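Local coordinates for protein intracellular exo-alpha-(1->5)-L-arabinofuranosidase (Bifidobacterium longum, PDB 2Y2W) that cleaves terminal alpha-(1->5)-linked L-arabinofuranosyl residues from arabinans, a key step in breaking down the plant cell wall, at residues N114-S117 / N118-W121; V68-G72 / R73-G77; G126-E129 / N130-M133; G170-G173 / L174-L178. All coordinates share one frame; numbering follows the deposited sequence.

Contact 1. Residues N114-S117 / N118-W121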
ATOM      1  N   ASN D 114     -15.716  -6.743  11.448  1.00 20.40           N
ATOM      2  CA  ASN D 114     -15.520  -6.882  10.002  1.00 20.27           C
ATOM      3  C   ASN D 114     -15.948  -5.658   9.199  1.00 20.09           C
ATOM      4  O   ASN D 114     -15.353  -5.347   8.163  1.00 20.16           O
ATOM      5  CB  ASN D 114     -16.254  -8.118   9.483  1.00 20.32           C
ATOM      6  CG  ASN D 114     -15.771  -9.398  10.124  1.00 20.81           C
ATOM      7  OD1 ASN D 114     -14.784  -9.405  10.858  1.00 21.26           O
ATOM      8  ND2 ASN D 114     -16.468 -10.495   9.847  1.00 21.61           N
ATOM      9  N   PHE D 115     -16.979  -4.975   9.693  1.00 19.74           N
ATOM     10  CA  PHE D 115     -17.517  -3.764   9.079  1.00 19.42           C
ATOM     11  C   PHE D 115     -16.441  -2.719   8.784  1.00 19.42           C
ATOM     12  O   PHE D 115     -16.421  -2.142   7.701  1.00 19.41           O
ATOM     13  CB  PHE D 115     -18.623  -3.169   9.973  1.00 19.16           C
ATOM     14  CG  PHE D 115     -19.094  -1.807   9.546  1.00 18.19           C
ATOM     15  CD1 PHE D 115     -19.985  -1.662   8.488  1.00 17.95           C
ATOM     16  CD2 PHE D 115     -18.649  -0.666  10.203  1.00 17.39           C
ATOM     17  CE1 PHE D 115     -20.426  -0.396   8.089  1.00 17.34           C
ATOM     18  CE2 PHE D 115     -19.081   0.602   9.812  1.00 17.01           C
ATOM     19  CZ  PHE D 115     -19.972   0.736   8.753  1.00 16.81           C
ATOM     20  N   VAL D 116     -15.550  -2.495   9.749  1.00 19.69           N
ATOM     21  CA  VAL D 116     -14.569  -1.400   9.699  1.00 19.81           C
ATOM     22  C   VAL D 116     -13.521  -1.538   8.583  1.00 20.22           C
ATOM     23  O   VAL D 116     -12.975  -0.534   8.121  1.00 20.28           O
ATOM     24  CB  VAL D 116     -13.885  -1.177  11.087  1.00 19.70           C
ATOM     25  CG1 VAL D 116     -12.822  -2.232  11.365  1.00 19.70           C
ATOM     26  CG2 VAL D 116     -13.290   0.220  11.193  1.00 19.44           C
ATOM     27  N   SER D 117     -13.271  -2.773   8.142  1.00 20.52           N
ATOM     28  CA  SER D 117     -12.258  -3.056   7.120  1.00 20.90           C
ATOM     29  C   SER D 117     -12.551  -2.466   5.731  1.00 21.07           C
ATOM     30  O   SER D 117     -11.648  -2.362   4.898  1.00 21.08           O
ATOM     31  CB  SER D 117     -12.007  -4.563   7.018  1.00 20.85           C
ATOM     32  OG  SER D 117     -11.336  -5.030   8.175  1.00 21.23           O
ATOM     33  N   ASN D 118     -13.802  -2.083   5.487  1.00 21.21           N
ATOM     34  CA  ASN D 118     -14.158  -1.366   4.262  1.00 21.39           C
ATOM     35  C   ASN D 118     -15.032  -0.146   4.554  1.00 21.37           C
ATOM     36  O   ASN D 118     -16.023   0.115   3.870  1.00 21.32           O
ATOM     37  CB  ASN D 118     -14.797  -2.311   3.228  1.00 21.53           C
ATOM     38  CG  ASN D 118     -16.240  -2.666   3.553  1.00 21.67           C
ATOM     39  OD1 ASN D 118     -17.134  -2.442   2.739  1.00 22.04           O
ATOM     40  ND2 ASN D 118     -16.471  -3.218   4.740  1.00 21.74           N
ATOM     41  N   TYR D 119     -14.628   0.612   5.571  1.00 21.38           N
ATOM     42  CA  TYR D 119     -15.398   1.748   6.058  1.00 21.36           C
ATOM     43  C   TYR D 119     -14.602   3.048   5.979  1.00 21.42           C
ATOM     44  O   TYR D 119     -13.454   3.107   6.415  1.00 21.37           O
ATOM     45  CB  TYR D 119     -15.853   1.471   7.496  1.00 21.35           C
ATOM     46  CG  TYR D 119     -16.552   2.619   8.183  1.00 21.27           C
ATOM     47  CD1 TYR D 119     -17.741   3.151   7.676  1.00 21.24           C
ATOM     48  CD2 TYR D 119     -16.034   3.165   9.354  1.00 21.44           C
ATOM     49  CE1 TYR D 119     -18.388   4.205   8.315  1.00 21.11           C
ATOM     50  CE2 TYR D 119     -16.673   4.216  10.000  1.00 21.73           C
ATOM     51  CZ  TYR D 119     -17.847   4.729   9.475  1.00 21.31           C
ATOM     52  OH  TYR D 119     -18.469   5.766  10.119  1.00 22.39           O
ATOM     53  N   ASN D 120     -15.218   4.080   5.409  1.00 21.58           N
ATOM     54  CA  ASN D 120     -14.617   5.413   5.351  1.00 21.90           C
ATOM     55  C   ASN D 120     -15.210   6.293   6.449  1.00 22.02           C
ATOM     56  O   ASN D 120     -16.395   6.625   6.409  1.00 22.01           O
ATOM     57  CB  ASN D 120     -14.841   6.051   3.978  1.00 21.88           C
ATOM     58  CG  ASN D 120     -14.532   5.105   2.833  1.00 22.24           C
ATOM     59  OD1 ASN D 120     -13.428   4.566   2.735  1.00 22.93           O
ATOM     60  ND2 ASN D 120     -15.508   4.905   1.953  1.00 22.15           N
ATOM     61  N   TRP D 121     -14.383   6.663   7.426  1.00 22.12           N
ATOM     62  CA  TRP D 121     -14.865   7.307   8.651  1.00 22.40           C
ATOM     63  C   TRP D 121     -15.508   8.684   8.434  1.00 22.77           C
ATOM     64  O   TRP D 121     -16.335   9.112   9.239  1.00 22.84           O
ATOM     65  CB  TRP D 121     -13.748   7.375   9.703  1.00 22.30           C
ATOM     66  CG  TRP D 121     -12.641   8.302   9.342  1.00 21.64           C
ATOM     67  CD1 TRP D 121     -11.508   7.996   8.648  1.00 21.48           C
ATOM     68  CD2 TRP D 121     -12.561   9.696   9.648  1.00 21.17           C
ATOM     69  NE1 TRP D 121     -10.724   9.114   8.501  1.00 20.96           N
ATOM     70  CE2 TRP D 121     -11.348  10.172   9.106  1.00 21.21           C
ATOM     71  CE3 TRP D 121     -13.398  10.592  10.326  1.00 20.92           C
ATOM     72  CZ2 TRP D 121     -10.951  11.507   9.219  1.00 21.44           C
ATOM     73  CZ3 TRP D 121     -13.002  11.916  10.443  1.00 20.79           C
ATOM     74  CH2 TRP D 121     -11.788  12.360   9.891  1.00 21.49           C
TER
HETATM   75  O   HOH W   1     -18.263  -0.622   5.699  1.00 14.09           O
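The rings of F115 and Y119 lean against each other at the heart of this local contact, one turn of chain apart. Their planes make 37° and their centroids stand 4.8 Å apart, so the rings meet obliquely. The outer corner of F115 does the touching: CE2 lies over one face of the tyrosine, toward its rim, and CZ of F115 comes to 3.5 Å from CD1 of Y119. Backbone N of W121 lies over the opposite tyrosine face. Both side chains have CG anti to the backbone N (chi1 171° in F115, 174° in Y119), which swings each ring back beside its own carbonyl and lets the two meet. Exchanging Y119 for an alanine would probably leave the CE2-CZ corner of F115 without its apolar mate and the phenylalanine ring less firmly held, with H70 still stacked on it. The backbone between them is wound into a short 3-10 turn, in which N of Y119 donates to O of V116 at 3.2 Å, while the bond from N118 N to F115 O is weak. The side-chain amide of N118 is held from beyond the turn, ND2 by D136 and OD1 by backbone N of L137. N114, by similarity an arabinofuranose-binding residue close to E215, opens the turn; this loop after strand 107-110 is consistent with a place beside the active site of a family 51 (beta/alpha)8 barrel.

Contact 2. Residues V68-G72 / R73-G77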
ATOM      1  N   VAL D  68     -20.173  -2.553  19.885  1.00 25.94           N
ATOM      2  CA  VAL D  68     -21.223  -2.183  18.945  1.00 26.01           C
ATOM      3  C   VAL D  68     -20.640  -2.093  17.532  1.00 26.15           C
ATOM      4  O   VAL D  68     -19.754  -1.276  17.257  1.00 26.13           O
ATOM      5  CB  VAL D  68     -21.921  -0.854  19.350  1.00 25.98           C
ATOM      6  CG1 VAL D  68     -22.814  -0.343  18.236  1.00 25.96           C
ATOM      7  CG2 VAL D  68     -22.739  -1.047  20.611  1.00 25.85           C
ATOM      8  N   GLU D  69     -21.135  -2.957  16.651  1.00 26.20           N
ATOM      9  CA  GLU D  69     -20.719  -2.974  15.257  1.00 26.22           C
ATOM     10  C   GLU D  69     -21.894  -2.587  14.369  1.00 26.26           C
ATOM     11  O   GLU D  69     -23.053  -2.870  14.699  1.00 26.26           O
ATOM     12  CB  GLU D  69     -20.194  -4.364  14.869  1.00 26.22           C
ATOM     13  CG  GLU D  69     -19.545  -4.438  13.479  1.00 26.46           C
ATOM     14  CD  GLU D  69     -19.018  -5.824  13.120  1.00 26.98           C
ATOM     15  OE1 GLU D  69     -18.948  -6.704  14.007  1.00 27.42           O
ATOM     16  OE2 GLU D  69     -18.659  -6.032  11.939  1.00 26.46           O
ATOM     17  N   HIS D  70     -21.595  -1.931  13.251  1.00 26.15           N
ATOM     18  CA  HIS D  70     -22.586  -1.719  12.205  1.00 26.11           C
ATOM     19  C   HIS D  70     -22.875  -3.060  11.535  1.00 26.21           C
ATOM     20  O   HIS D  70     -22.488  -3.307  10.390  1.00 26.36           O
ATOM     21  CB  HIS D  70     -22.097  -0.693  11.189  1.00 25.91           C
ATOM     22  CG  HIS D  70     -22.140   0.720  11.680  1.00 25.73           C
ATOM     23  ND1 HIS D  70     -22.869   1.703  11.045  1.00 25.38           N
ATOM     24  CD2 HIS D  70     -21.542   1.318  12.738  1.00 25.61           C
ATOM     25  CE1 HIS D  70     -22.720   2.845  11.693  1.00 25.46           C
ATOM     26  NE2 HIS D  70     -21.920   2.638  12.723  1.00 25.40           N
ATOM     27  N   LEU D  71     -23.550  -3.923  12.288  1.00 26.36           N
ATOM     28  CA  LEU D  71     -23.899  -5.268  11.874  1.00 26.42           C
ATOM     29  C   LEU D  71     -25.367  -5.469  12.202  1.00 26.57           C
ATOM     30  O   LEU D  71     -25.815  -5.121  13.298  1.00 26.60           O
ATOM     31  CB  LEU D  71     -23.057  -6.279  12.655  1.00 26.42           C
ATOM     32  CG  LEU D  71     -22.967  -7.766  12.293  1.00 26.28           C
ATOM     33  CD1 LEU D  71     -21.985  -8.431  13.235  1.00 26.14           C
ATOM     34  CD2 LEU D  71     -24.308  -8.494  12.348  1.00 26.23           C
ATOM     35  N   GLY D  72     -26.110  -6.020  11.246  1.00 26.70           N
ATOM     36  CA  GLY D  72     -27.515  -6.350  11.441  1.00 26.76           C
ATOM     37  C   GLY D  72     -28.291  -5.209  12.055  1.00 26.86           C
ATOM     38  O   GLY D  72     -28.446  -4.158  11.436  1.00 27.06           O
ATOM     39  N   ARG D  73     -28.753  -5.412  13.287  1.00 26.91           N
ATOM     40  CA  ARG D  73     -29.590  -4.429  13.983  1.00 26.80           C
ATOM     41  C   ARG D  73     -29.005  -3.978  15.326  1.00 26.65           C
ATOM     42  O   ARG D  73     -29.741  -3.544  16.218  1.00 26.53           O
ATOM     43  CB  ARG D  73     -31.019  -4.967  14.161  1.00 26.81           C
ATOM     44  CG  ARG D  73     -31.794  -5.111  12.857  1.00 27.25           C
ATOM     45  CD  ARG D  73     -33.173  -5.736  13.052  1.00 28.41           C
ATOM     46  NE  ARG D  73     -34.077  -4.882  13.823  1.00 29.34           N
ATOM     47  CZ  ARG D  73     -34.612  -5.207  15.000  1.00 29.99           C
ATOM     48  NH1 ARG D  73     -34.355  -6.385  15.563  1.00 29.29           N
ATOM     49  NH2 ARG D  73     -35.418  -4.351  15.618  1.00 30.38           N
ATOM     50  N   CYS D  74     -27.682  -4.078  15.460  1.00 26.55           N
ATOM     51  CA  CYS D  74     -26.990  -3.619  16.667  1.00 26.48           C
ATOM     52  C   CYS D  74     -27.038  -2.098  16.786  1.00 26.44           C
ATOM     53  O   CYS D  74     -27.224  -1.563  17.877  1.00 26.36           O
ATOM     54  CB  CYS D  74     -25.542  -4.118  16.703  1.00 26.40           C
ATOM     55  SG  CYS D  74     -24.634  -3.692  18.225  1.00 26.50           S
ATOM     56  N   VAL D  75     -26.880  -1.414  15.654  1.00 26.52           N
ATOM     57  CA  VAL D  75     -26.961   0.044  15.604  1.00 26.58           C
ATOM     58  C   VAL D  75     -28.374   0.487  15.220  1.00 26.68           C
ATOM     59  O   VAL D  75     -29.053   1.165  15.994  1.00 26.75           O
ATOM     60  CB  VAL D  75     -25.922   0.647  14.624  1.00 26.48           C
ATOM     61  CG1 VAL D  75     -26.155   2.132  14.438  1.00 26.36           C
ATOM     62  CG2 VAL D  75     -24.512   0.402  15.126  1.00 26.69           C
ATOM     63  N   TYR D  76     -28.807   0.096  14.025  1.00 26.76           N
ATOM     64  CA  TYR D  76     -30.106   0.498  13.510  1.00 26.98           C
ATOM     65  C   TYR D  76     -31.187  -0.471  13.973  1.00 27.09           C
ATOM     66  O   TYR D  76     -31.176  -1.644  13.609  1.00 27.23           O
ATOM     67  CB  TYR D  76     -30.062   0.616  11.984  1.00 26.97           C
ATOM     68  CG  TYR D  76     -28.964   1.534  11.490  1.00 26.97           C
ATOM     69  CD1 TYR D  76     -29.074   2.917  11.625  1.00 26.87           C
ATOM     70  CD2 TYR D  76     -27.807   1.020  10.901  1.00 27.03           C
ATOM     71  CE1 TYR D  76     -28.071   3.765  11.184  1.00 26.96           C
ATOM     72  CE2 TYR D  76     -26.789   1.865  10.455  1.00 26.79           C
ATOM     73  CZ  TYR D  76     -26.933   3.234  10.600  1.00 26.93           C
ATOM     74  OH  TYR D  76     -25.945   4.083  10.166  1.00 26.87           O
ATOM     75  N   GLY D  77     -32.109   0.031  14.788  1.00 27.26           N
ATOM     76  CA  GLY D  77     -33.128  -0.801  15.422  1.00 27.32           C
ATOM     77  C   GLY D  77     -32.631  -1.347  16.746  1.00 27.46           C
ATOM     78  O   GLY D  77     -33.318  -2.133  17.403  1.00 27.42           O
TER
HETATM   79  O   HOH W   2     -26.555  -2.047  12.408  1.00 33.93           O
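L71 and C74 are the ends of a type II' turn with R73 at its second corner; the R73 side chain bends at chi3 and carries its guanidinium away to a salt bridge with E377. G72 fills the first corner, where its positive phi (48°) suits glycine. C74 closes the turn with a nearly straight bond, N to O of L71 at 3.0 Å. Its CB lies 3.4 Å from the carbonyl O of E69, a residue that is, by similarity, part of the arabinofuranose site. SG of C74, anti to the backbone N (chi1 -176°), reaches back toward V68 and rests 3.8 Å from CG1 of that residue. V75 follows with a single methyl doing most of the work: CG2 packs against V68 CG1 at 3.6 Å and sits over one face of the H70 imidazole, 4.1 Å from the ring centroid, a CH-pi contact. A water receives a weak bond from the V75 N-H and donates to O of G72. Y76 then brings its ring up to H70 with planes 80° apart, its OH 3.8 Å from H70 CE1; both E143 oxygens are engaged here, one by Y76 OH and the other by H70 ND1. H70 NE2 bonds to Y110. With both of its nitrogens bonded, to E143 and Y110, and a methyl over one face, the imidazole of H70 is probably fixed in its flip.

Contact 3. Residues G126-E129 / N130-M133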
ATOM      1  N   GLY D 126     -20.418  15.000   9.880  1.00 29.86           N
ATOM      2  CA  GLY D 126     -21.141  16.109   9.270  1.00 30.48           C
ATOM      3  C   GLY D 126     -22.644  15.926   9.342  1.00 30.97           C
ATOM      4  O   GLY D 126     -23.127  15.013  10.019  1.00 30.89           O
ATOM      5  N   PRO D 127     -23.397  16.798   8.644  1.00 31.43           N
ATOM      6  CA  PRO D 127     -24.863  16.742   8.640  1.00 31.76           C
ATOM      7  C   PRO D 127     -25.387  15.469   7.972  1.00 31.96           C
ATOM      8  O   PRO D 127     -24.972  15.144   6.856  1.00 32.01           O
ATOM      9  CB  PRO D 127     -25.262  17.982   7.822  1.00 31.84           C
ATOM     10  CG  PRO D 127     -24.047  18.872   7.842  1.00 31.73           C
ATOM     11  CD  PRO D 127     -22.890  17.932   7.848  1.00 31.44           C
ATOM     12  N   ARG D 128     -26.288  14.761   8.661  1.00 32.18           N
ATOM     13  CA  ARG D 128     -26.877  13.512   8.155  1.00 32.43           C
ATOM     14  C   ARG D 128     -27.390  13.629   6.724  1.00 32.64           C
ATOM     15  O   ARG D 128     -27.151  12.745   5.898  1.00 32.74           O
ATOM     16  CB  ARG D 128     -28.018  13.040   9.054  1.00 32.34           C
ATOM     17  CG  ARG D 128     -27.580  12.306  10.300  1.00 32.47           C
ATOM     18  CD  ARG D 128     -28.765  11.628  10.959  1.00 32.28           C
ATOM     19  NE  ARG D 128     -28.481  11.257  12.342  1.00 32.99           N
ATOM     20  CZ  ARG D 128     -28.734  12.026  13.397  1.00 33.27           C
ATOM     21  NH1 ARG D 128     -29.282  13.225  13.243  1.00 33.74           N
ATOM     22  NH2 ARG D 128     -28.439  11.595  14.612  1.00 33.31           N
ATOM     23  N   GLU D 129     -28.091  14.728   6.445  1.00 32.87           N
ATOM     24  CA  GLU D 129     -28.667  14.994   5.125  1.00 33.28           C
ATOM     25  C   GLU D 129     -27.683  14.703   3.999  1.00 33.11           C
ATOM     26  O   GLU D 129     -28.050  14.111   2.983  1.00 33.27           O
ATOM     27  CB  GLU D 129     -29.143  16.450   5.020  1.00 33.52           C
ATOM     28  CG  GLU D 129     -30.220  16.856   6.025  1.00 34.63           C
ATOM     29  CD  GLU D 129     -29.664  17.152   7.413  1.00 36.28           C
ATOM     30  OE1 GLU D 129     -28.567  17.751   7.506  1.00 36.59           O
ATOM     31  OE2 GLU D 129     -30.330  16.790   8.411  1.00 36.61           O
ATOM     32  N   ASN D 130     -26.429  15.100   4.206  1.00 32.89           N
ATOM     33  CA  ASN D 130     -25.415  15.077   3.156  1.00 32.62           C
ATOM     34  C   ASN D 130     -24.432  13.904   3.236  1.00 32.18           C
ATOM     35  O   ASN D 130     -23.446  13.861   2.493  1.00 32.10           O
ATOM     36  CB  ASN D 130     -24.676  16.424   3.126  1.00 32.78           C
ATOM     37  CG  ASN D 130     -25.612  17.597   2.842  1.00 33.37           C
ATOM     38  OD1 ASN D 130     -25.993  18.338   3.750  1.00 34.20           O
ATOM     39  ND2 ASN D 130     -26.001  17.756   1.579  1.00 33.73           N
ATOM     40  N   ARG D 131     -24.712  12.950   4.123  1.00 31.56           N
ATOM     41  CA  ARG D 131     -23.884  11.749   4.245  1.00 31.06           C
ATOM     42  C   ARG D 131     -24.219  10.737   3.145  1.00 30.63           C
ATOM     43  O   ARG D 131     -25.394  10.458   2.899  1.00 30.53           O
ATOM     44  CB  ARG D 131     -24.039  11.110   5.628  1.00 31.13           C
ATOM     45  CG  ARG D 131     -23.607  12.005   6.783  1.00 31.33           C
ATOM     46  CD  ARG D 131     -23.716  11.279   8.109  1.00 31.56           C
ATOM     47  NE  ARG D 131     -23.754  12.201   9.243  1.00 32.18           N
ATOM     48  CZ  ARG D 131     -23.766  11.827  10.521  1.00 32.26           C
ATOM     49  NH1 ARG D 131     -23.737  10.539  10.851  1.00 32.37           N
ATOM     50  NH2 ARG D 131     -23.804  12.744  11.474  1.00 32.06           N
ATOM     51  N   PRO D 132     -23.187  10.188   2.475  1.00 30.19           N
ATOM     52  CA  PRO D 132     -23.411   9.257   1.367  1.00 29.88           C
ATOM     53  C   PRO D 132     -23.906   7.888   1.829  1.00 29.62           C
ATOM     54  O   PRO D 132     -23.585   7.448   2.937  1.00 29.62           O
ATOM     55  CB  PRO D 132     -22.024   9.130   0.734  1.00 29.81           C
ATOM     56  CG  PRO D 132     -21.085   9.387   1.849  1.00 30.04           C
ATOM     57  CD  PRO D 132     -21.749  10.415   2.717  1.00 30.12           C
ATOM     58  N   MET D 133     -24.688   7.231   0.980  1.00 29.24           N
ATOM     59  CA  MET D 133     -25.151   5.884   1.262  1.00 29.01           C
ATOM     60  C   MET D 133     -24.154   4.891   0.668  1.00 28.57           C
ATOM     61  O   MET D 133     -23.795   4.982  -0.509  1.00 28.54           O
ATOM     62  CB  MET D 133     -26.567   5.677   0.724  1.00 29.14           C
ATOM     63  CG  MET D 133     -27.480   4.989   1.724  1.00 30.33           C
ATOM     64  SD  MET D 133     -29.190   5.563   1.686  1.00 32.42           S
ATOM     65  CE  MET D 133     -29.956   4.282   0.690  1.00 31.98           C
TER
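Carbonyl O of G126 is gripped by two nitrogens of R131, NH2 at 2.8 Å and NE at 3.0 Å from that same oxygen. The guanidinium presents its side to the carbonyl oxygen, which lies close to its plane. NH2 comes in nearly end-on to the C=O, whereas NE approaches from above the carbonyl plane. An extended chain from CG to NE carries the group back past the turn, and CG of R128 covers one face of it, centred, 3.9 Å from R131 CZ. The two arginine side chains run alongside each other in the same direction, their guanidinium planes 23° apart; D151 forms salt bridges with both, which probably offsets their like charges, and R128 NE also donates to O of E146. The backbone from P127 to R131 makes a short 3-10 turn in the long loop that joins barrel strand 107-110 to strand 134-136. Its bonds run from N130 N to P127 O and from R131 N to R128 O, each 3.0 Å between the named atoms, the second being the straighter at 165°. A leucine in place of R131 would probably leave G126 O without the two donors that grip it here and D151 without one of its two arginine partners. Past R131, O of M133 accepts a hydrogen bond from T190 of the second subunit.

Contact 4. Residues G170-G173 / L174-L178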
ATOM      1  N   GLY D 170      -8.044  -2.369   6.413  1.00 20.69           N
ATOM      2  CA  GLY D 170      -8.344  -3.182   5.241  1.00 20.47           C
ATOM      3  C   GLY D 170      -8.195  -2.422   3.936  1.00 20.37           C
ATOM      4  O   GLY D 170      -7.212  -2.611   3.217  1.00 20.30           O
ATOM      5  N   THR D 171      -9.175  -1.572   3.628  1.00 20.29           N
ATOM      6  CA  THR D 171      -9.134  -0.750   2.412  1.00 20.30           C
ATOM      7  C   THR D 171      -8.299   0.511   2.624  1.00 20.41           C
ATOM      8  O   THR D 171      -7.788   1.095   1.668  1.00 20.46           O
ATOM      9  CB  THR D 171     -10.554  -0.360   1.896  1.00 20.31           C
ATOM     10  OG1 THR D 171     -11.241   0.426   2.878  1.00 20.24           O
ATOM     11  CG2 THR D 171     -11.380  -1.594   1.568  1.00 19.77           C
ATOM     12  N   ARG D 172      -8.166   0.916   3.885  1.00 20.64           N
ATOM     13  CA  ARG D 172      -7.397   2.101   4.267  1.00 20.80           C
ATOM     14  C   ARG D 172      -6.278   1.764   5.256  1.00 20.84           C
ATOM     15  O   ARG D 172      -5.981   0.589   5.485  1.00 20.88           O
ATOM     16  CB  ARG D 172      -8.332   3.173   4.829  1.00 20.71           C
ATOM     17  CG  ARG D 172      -8.910   4.052   3.746  1.00 21.40           C
ATOM     18  CD  ARG D 172     -10.380   4.337   3.955  1.00 21.64           C
ATOM     19  NE  ARG D 172     -10.639   5.503   4.797  1.00 21.79           N
ATOM     20  CZ  ARG D 172     -10.483   6.770   4.418  1.00 21.49           C
ATOM     21  NH1 ARG D 172     -10.022   7.073   3.211  1.00 22.15           N
ATOM     22  NH2 ARG D 172     -10.770   7.741   5.265  1.00 21.24           N
ATOM     23  N   GLY D 173      -5.654   2.795   5.828  1.00 20.82           N
ATOM     24  CA  GLY D 173      -4.543   2.603   6.753  1.00 20.55           C
ATOM     25  C   GLY D 173      -4.058   3.860   7.454  1.00 20.46           C
ATOM     26  O   GLY D 173      -4.845   4.597   8.054  1.00 20.52           O
ATOM     27  N   LEU D 174      -2.751   4.097   7.359  1.00 20.19           N
ATOM     28  CA  LEU D 174      -2.053   5.097   8.169  1.00 19.99           C
ATOM     29  C   LEU D 174      -2.615   6.513   8.080  1.00 19.89           C
ATOM     30  O   LEU D 174      -2.926   7.124   9.105  1.00 19.92           O
ATOM     31  CB  LEU D 174      -0.552   5.099   7.835  1.00 19.98           C
ATOM     32  CG  LEU D 174       0.344   6.175   8.455  1.00 19.68           C
ATOM     33  CD1 LEU D 174       0.365   6.072   9.969  1.00 20.28           C
ATOM     34  CD2 LEU D 174       1.749   6.069   7.902  1.00 20.34           C
ATOM     35  N   LYS D 175      -2.731   7.035   6.862  1.00 19.80           N
ATOM     36  CA  LYS D 175      -3.118   8.430   6.666  1.00 19.58           C
ATOM     37  C   LYS D 175      -4.514   8.715   7.226  1.00 19.38           C
ATOM     38  O   LYS D 175      -4.717   9.730   7.895  1.00 19.44           O
ATOM     39  CB  LYS D 175      -3.021   8.828   5.192  1.00 19.55           C
ATOM     40  CG  LYS D 175      -3.129  10.327   4.953  1.00 19.60           C
ATOM     41  CD  LYS D 175      -3.396  10.631   3.489  1.00 19.71           C
ATOM     42  CE  LYS D 175      -3.595  12.119   3.258  1.00 20.10           C
ATOM     43  NZ  LYS D 175      -4.945  12.577   3.672  1.00 19.75           N
ATOM     44  N   ALA D 176      -5.459   7.812   6.968  1.00 19.11           N
ATOM     45  CA  ALA D 176      -6.830   7.959   7.473  1.00 19.02           C
ATOM     46  C   ALA D 176      -6.892   7.825   8.994  1.00 18.92           C
ATOM     47  O   ALA D 176      -7.677   8.512   9.648  1.00 18.84           O
ATOM     48  CB  ALA D 176      -7.761   6.963   6.809  1.00 18.84           C
ATOM     49  N   ALA D 177      -6.058   6.943   9.546  1.00 18.81           N
ATOM     50  CA  ALA D 177      -5.971   6.754  10.991  1.00 18.73           C
ATOM     51  C   ALA D 177      -5.552   8.044  11.694  1.00 18.69           C
ATOM     52  O   ALA D 177      -6.139   8.418  12.705  1.00 18.80           O
ATOM     53  CB  ALA D 177      -5.014   5.619  11.327  1.00 18.67           C
ATOM     54  N   LEU D 178      -4.546   8.721  11.144  1.00 18.83           N
ATOM     55  CA  LEU D 178      -4.077  10.003  11.684  1.00 18.93           C
ATOM     56  C   LEU D 178      -5.071  11.146  11.459  1.00 19.10           C
ATOM     57  O   LEU D 178      -5.158  12.067  12.277  1.00 19.07           O
ATOM     58  CB  LEU D 178      -2.703  10.368  11.113  1.00 18.75           C
ATOM     59  CG  LEU D 178      -1.536   9.436  11.466  1.00 18.77           C
ATOM     60  CD1 LEU D 178      -0.286   9.805  10.675  1.00 18.76           C
ATOM     61  CD2 LEU D 178      -1.242   9.433  12.966  1.00 18.49           C
TER
HETATM   62  O   HOH W   3      -5.396   5.737   4.848  1.00 15.29           O
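R172 and A176 meet across the N-terminus of helix 174-185, the helix that follows strand 162-167 in the (beta/alpha)8 barrel, with G173 at its N-cap. The tight part is the backbone of the first turn. O of G173 accepts from N of A177 at 3.0 Å. This is the opening i to i+4 bond of the helix, and the next, from L178 N to L174 O, repeats the pattern. CB of A177 also comes within 3.4 Å of the G173 oxygen, and this alanine also packs against V237 of helix 227-244; L174 and L178 rest on A240 of the same helix.

The R172 side is looser, with a water between backbone groups and a single methyl as the whole side-chain meeting. With no side chain on the N-cap glycine, a water probably does part of the capping, accepting from G173 N at 3.1 Å and from A176 N at 3.0 Å. R172 bends at chi2 and chi3 (138° and 88°), which folds its guanidinium back over the first turn. NH2 forms a salt bridge with E122; CD of R172 lies against N120, and the NH2 end against W121. K175 of the second subunit packs against R172 as well. Over one guanidinium face, offset toward the rim, sits CB of A176, 3.5 Å from R172 NH2.

Overall arrangement
Along the chain the order is contact 2, contact 1, contact 3, contact 4, and all four lie in the (beta/alpha)8 barrel domain, in segments that follow strands 65-67, 107-110 and 162-167. Contacts 1 and 2, centres about 14 Å apart, touch through E69 and the F115 backbone, bringing two residues of the predicted sugar site, E69 and N114, together. Contacts 1 and 4, about 10 Å apart, join through S117 O and T171 N. Contact 3 shares the long loop of contact 1 but lies about 17 Å from it and touches none of the others. Contacts 1, 3 and 4 reach the second subunit, contact 4 the third as well, while contact 2 meets no other chain.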